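Long-range contact in protein-S-isoprenylcysteine O-methyltransferase (Tribolium castaneum, PDB 5V7P), which methylates the C-terminal carboxylate of isoprenylated cysteine residues in proteins, using S-adenosyl-L-methionine as methyl donor, within the endoplasmic reticulum membrane: residues Q90-Y95 with I224-P229. Numbering follows the deposited sequence.
Sequences QIFGGY and IILINP. With MPG ([(Z)-octadec-9-enyl] (2R)-2,3-bis(oxidanyl)propanoate), chain S; MPG ([(Z)-octadec-9-enyl] (2R)-2,3-bis(oxidanyl)propanoate), chain B; D10 (decane), chain J.
Leu226 and Tyr95 show how one branched side chain can serve two aromatic rings where helices meet in a membrane. The two methyls of Leu226 divide the work. Leu226 CD2 stands over one face of the Tyr95 ring in a CH-pi contact, 3.9 Å from the centroid and close to the ring normal. Leu226 CD1 presses on Tyr95 CB at 3.4 Å. The same methyl meets the Phe92 ring obliquely, neither at face nor at edge, with Leu226 CD1 3.9 Å from Phe92 CD1. Beside this wedge, Ile225 CG2 fits against the backbone of helix 90-113, 3.9 Å from Tyr95 N. It also lies 4.2 Å from Ile91 CG2.

With CG turned anti to the backbone N (chi1 157°), the Tyr95 ring extends under Leu226 and carries its hydroxyl to lipid MPG (chain B), where OH and O3 form a 2.9 Å hydrogen bond. Trp139 NE1 also bonds this OH, so the phenol is held from two partners. Phe92 meets decane C1 at 3.7 Å through CE2 and packs edge-to-face with Trp139.

Farther out, Ile227 leaves the helix with positive phi, and Lys153 NZ bonds the carbonyls of Leu226 and Ile227 as well as Asn228 OD1. A Schellman motif at Ile227 thus ends the helical run, and Ile225 and Leu226 just before it pack apolarly on the start of transmembrane helix 90-113, near the predicted lumenal side of this integral-membrane methyltransferase.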
loop_
_atom_site.group_PDB
_atom_site.type_symbol
_atom_site.label_atom_id
_atom_site.label_comp_id
_atom_site.label_asym_id
_atom_site.label_seq_id
_atom_site.Cartn_x
_atom_site.Cartn_y
_atom_site.Cartn_z
ATOM N N GLN A 90 15.368 -12.467 18.943
ATOM C CA GLN A 90 16.130 -11.607 18.040
ATOM C C GLN A 90 15.503 -11.516 16.655
ATOM O O GLN A 90 15.630 -10.487 15.983
ATOM C CB GLN A 90 17.567 -12.117 17.931
ATOM C CG GLN A 90 18.370 -11.945 19.207
ATOM C CD GLN A 90 19.750 -12.558 19.115
ATOM O OE1 GLN A 90 19.917 -13.663 18.599
ATOM N NE2 GLN A 90 20.749 -11.840 19.612
ATOM N N ILE A 91 14.823 -12.576 16.216
ATOM C CA ILE A 91 14.198 -12.574 14.898
ATOM C C ILE A 91 13.264 -11.380 14.745
ATOM O O ILE A 91 13.246 -10.712 13.703
ATOM C CB ILE A 91 13.451 -13.903 14.673
ATOM C CG1 ILE A 91 14.421 -15.088 14.734
ATOM C CG2 ILE A 91 12.719 -13.893 13.356
ATOM C CD1 ILE A 91 15.604 -14.984 13.797
ATOM N N PHE A 92 12.466 -11.098 15.775
ATOM C CA PHE A 92 11.466 -10.046 15.661
ATOM C C PHE A 92 12.107 -8.685 15.428
ATOM O O PHE A 92 11.511 -7.824 14.772
ATOM C CB PHE A 92 10.596 -10.022 16.915
ATOM C CG PHE A 92 9.272 -9.346 16.718
ATOM C CD1 PHE A 92 8.210 -10.030 16.152
ATOM C CD2 PHE A 92 9.088 -8.026 17.095
ATOM C CE1 PHE A 92 6.990 -9.412 15.966
ATOM C CE2 PHE A 92 7.870 -7.403 16.913
ATOM C CZ PHE A 92 6.819 -8.096 16.348
ATOM N N GLY A 93 13.320 -8.477 15.943
ATOM C CA GLY A 93 13.993 -7.205 15.733
ATOM C C GLY A 93 14.287 -6.932 14.270
ATOM O O GLY A 93 14.059 -5.824 13.779
ATOM N N GLY A 94 14.801 -7.935 13.557
ATOM C CA GLY A 94 15.065 -7.756 12.138
ATOM C C GLY A 94 13.800 -7.513 11.342
ATOM O O GLY A 94 13.799 -6.754 10.370
ATOM N N TYR A 95 12.701 -8.153 11.745
ATOM C CA TYR A 95 11.419 -7.922 11.087
ATOM C C TYR A 95 10.967 -6.477 11.265
ATOM O O TYR A 95 10.533 -5.827 10.307
ATOM C CB TYR A 95 10.377 -8.894 11.642
ATOM C CG TYR A 95 8.947 -8.436 11.470
ATOM C CD1 TYR A 95 8.259 -8.676 10.291
ATOM C CD2 TYR A 95 8.282 -7.769 12.493
ATOM C CE1 TYR A 95 6.952 -8.262 10.131
ATOM C CE2 TYR A 95 6.973 -7.350 12.341
ATOM C CZ TYR A 95 6.312 -7.599 11.157
ATOM O OH TYR A 95 5.009 -7.188 10.993
ATOM N N ILE A 224 8.818 -15.141 6.440
ATOM C CA ILE A 224 9.944 -16.063 6.521
ATOM C C ILE A 224 10.937 -15.579 7.570
ATOM O O ILE A 224 11.514 -16.379 8.316
ATOM C CB ILE A 224 10.607 -16.231 5.141
ATOM C CG1 ILE A 224 9.584 -16.783 4.139
ATOM C CG2 ILE A 224 11.827 -17.150 5.247
ATOM C CD1 ILE A 224 10.121 -17.006 2.736
ATOM N N ILE A 225 11.145 -14.263 7.650
ATOM C CA ILE A 225 11.963 -13.711 8.726
ATOM C C ILE A 225 11.450 -14.214 10.065
ATOM O O ILE A 225 12.201 -14.771 10.873
ATOM C CB ILE A 225 11.969 -12.171 8.669
ATOM C CG1 ILE A 225 12.555 -11.693 7.338
ATOM C CG2 ILE A 225 12.757 -11.588 9.847
ATOM C CD1 ILE A 225 12.504 -10.189 7.135
ATOM N N LEU A 226 10.147 -14.050 10.302
ATOM C CA LEU A 226 9.517 -14.434 11.558
ATOM C C LEU A 226 9.414 -15.943 11.743
ATOM O O LEU A 226 9.097 -16.389 12.851
ATOM C CB LEU A 226 8.115 -13.810 11.633
ATOM C CG LEU A 226 7.842 -12.598 12.530
ATOM C CD1 LEU A 226 9.077 -11.757 12.814
ATOM C CD2 LEU A 226 6.769 -11.730 11.891
ATOM N N ILE A 227 9.669 -16.731 10.701
ATOM C CA ILE A 227 9.471 -18.175 10.757
ATOM C C ILE A 227 8.078 -18.448 11.315
ATOM O O ILE A 227 7.921 -19.159 12.313
ATOM C CB ILE A 227 10.567 -18.866 11.593
ATOM C CG1 ILE A 227 11.952 -18.370 11.152
ATOM C CG2 ILE A 227 10.464 -20.386 11.448
ATOM C CD1 ILE A 227 13.128 -19.056 11.830
ATOM N N ASN A 228 7.058 -17.865 10.677
ATOM C CA ASN A 228 5.668 -18.077 11.050
ATOM C C ASN A 228 5.045 -19.076 10.081
ATOM O O ASN A 228 4.679 -18.695 8.959
ATOM C CB ASN A 228 4.895 -16.753 11.028
ATOM C CG ASN A 228 5.116 -15.922 12.278
ATOM O OD1 ASN A 228 5.488 -16.441 13.328
ATOM N ND2 ASN A 228 4.873 -14.621 12.172
ATOM N N PRO A 229 4.892 -20.352 10.454
ATOM C CA PRO A 229 4.360 -21.332 9.492
ATOM C C PRO A 229 2.911 -21.095 9.101
ATOM O O PRO A 229 2.482 -21.601 8.056
ATOM C CB PRO A 229 4.529 -22.672 10.222
ATOM C CG PRO A 229 4.589 -22.318 11.665
ATOM C CD PRO A 229 5.250 -20.978 11.738
HETATM C C2 MPG S . 23.351 -9.675 14.204
HETATM C C3 MPG S . 22.299 -8.642 13.806
HETATM C C4 MPG S . 22.957 -7.483 13.059
HETATM C C5 MPG S . 23.106 -7.841 11.584
HETATM C C6 MPG S . 21.766 -7.655 10.871
HETATM C C7 MPG S . 21.900 -7.969 9.378
HETATM C C8 MPG S . 22.314 -9.419 9.128
HETATM C C9 MPG S . 21.300 -10.366 9.769
HETATM C C10 MPG S . 21.508 -11.663 9.849
HETATM C C11 MPG S . 22.772 -12.336 9.317
HETATM C C12 MPG S . 23.736 -12.588 10.473
HETATM C C13 MPG S . 25.143 -12.809 9.921
HETATM C C14 MPG S . 25.119 -13.937 8.890
HETATM O O1 MPG S . 21.528 -11.227 14.195
HETATM C C1 MPG S . 22.674 -10.853 14.907
HETATM C CXD MPG S . 19.293 -12.414 14.367
HETATM O O2 MPG S . 18.673 -13.350 15.205
HETATM C C21 MPG S . 19.297 -12.929 12.928
HETATM O O3 MPG S . 19.277 -14.330 12.931
HETATM O O4 MPG S . 21.163 -12.802 15.749
HETATM C CX3 MPG S . 20.728 -12.178 14.838
HETATM C C2 MPG B . -0.513 -8.718 5.335
HETATM C C3 MPG B . 0.127 -9.392 4.128
HETATM C C4 MPG B . -0.148 -8.612 2.845
HETATM C C5 MPG B . 0.726 -9.159 1.739
HETATM C C6 MPG B . 0.340 -8.492 0.429
HETATM C C7 MPG B . 0.626 -6.993 0.421
HETATM C C8 MPG B . -0.499 -6.333 -0.356
HETATM C C9 MPG B . -0.067 -4.923 -0.751
HETATM C C10 MPG B . -0.619 -3.833 -0.269
HETATM C C11 MPG B . -1.765 -3.844 0.744
HETATM C C12 MPG B . -1.677 -2.599 1.613
HETATM C C13 MPG B . -2.012 -1.354 0.799
HETATM C C14 MPG B . -1.420 -0.149 1.514
HETATM C C15 MPG B . -1.936 1.141 0.882
HETATM C C16 MPG B . -2.503 2.067 1.955
HETATM O O1 MPG B . 1.215 -7.495 6.407
HETATM C C1 MPG B . 0.087 -7.339 5.608
HETATM C CXD MPG B . 3.644 -6.934 6.691
HETATM O O2 MPG B . 4.759 -7.666 6.273
HETATM C C21 MPG B . 3.332 -7.287 8.154
HETATM O O3 MPG B . 4.093 -8.392 8.554
HETATM O O4 MPG B . 2.587 -7.332 4.625
HETATM C CX3 MPG B . 2.453 -7.269 5.802
HETATM C C1 D10 J . 5.347 -5.144 18.418
HETATM C C2 D10 J . 5.169 -3.891 17.563
HETATM C C3 D10 J . 5.782 -4.104 16.180
HETATM C C4 D10 J . 5.554 -2.848 15.341
HETATM C C5 D10 J . 6.128 -3.039 13.939
HETATM C C6 D10 J . 5.785 -1.812 13.095
HETATM C C7 D10 J . 6.414 -1.942 11.711
HETATM C C8 D10 J . 5.770 -0.934 10.759
HETATM C C9 D10 J . 6.144 0.484 11.185
#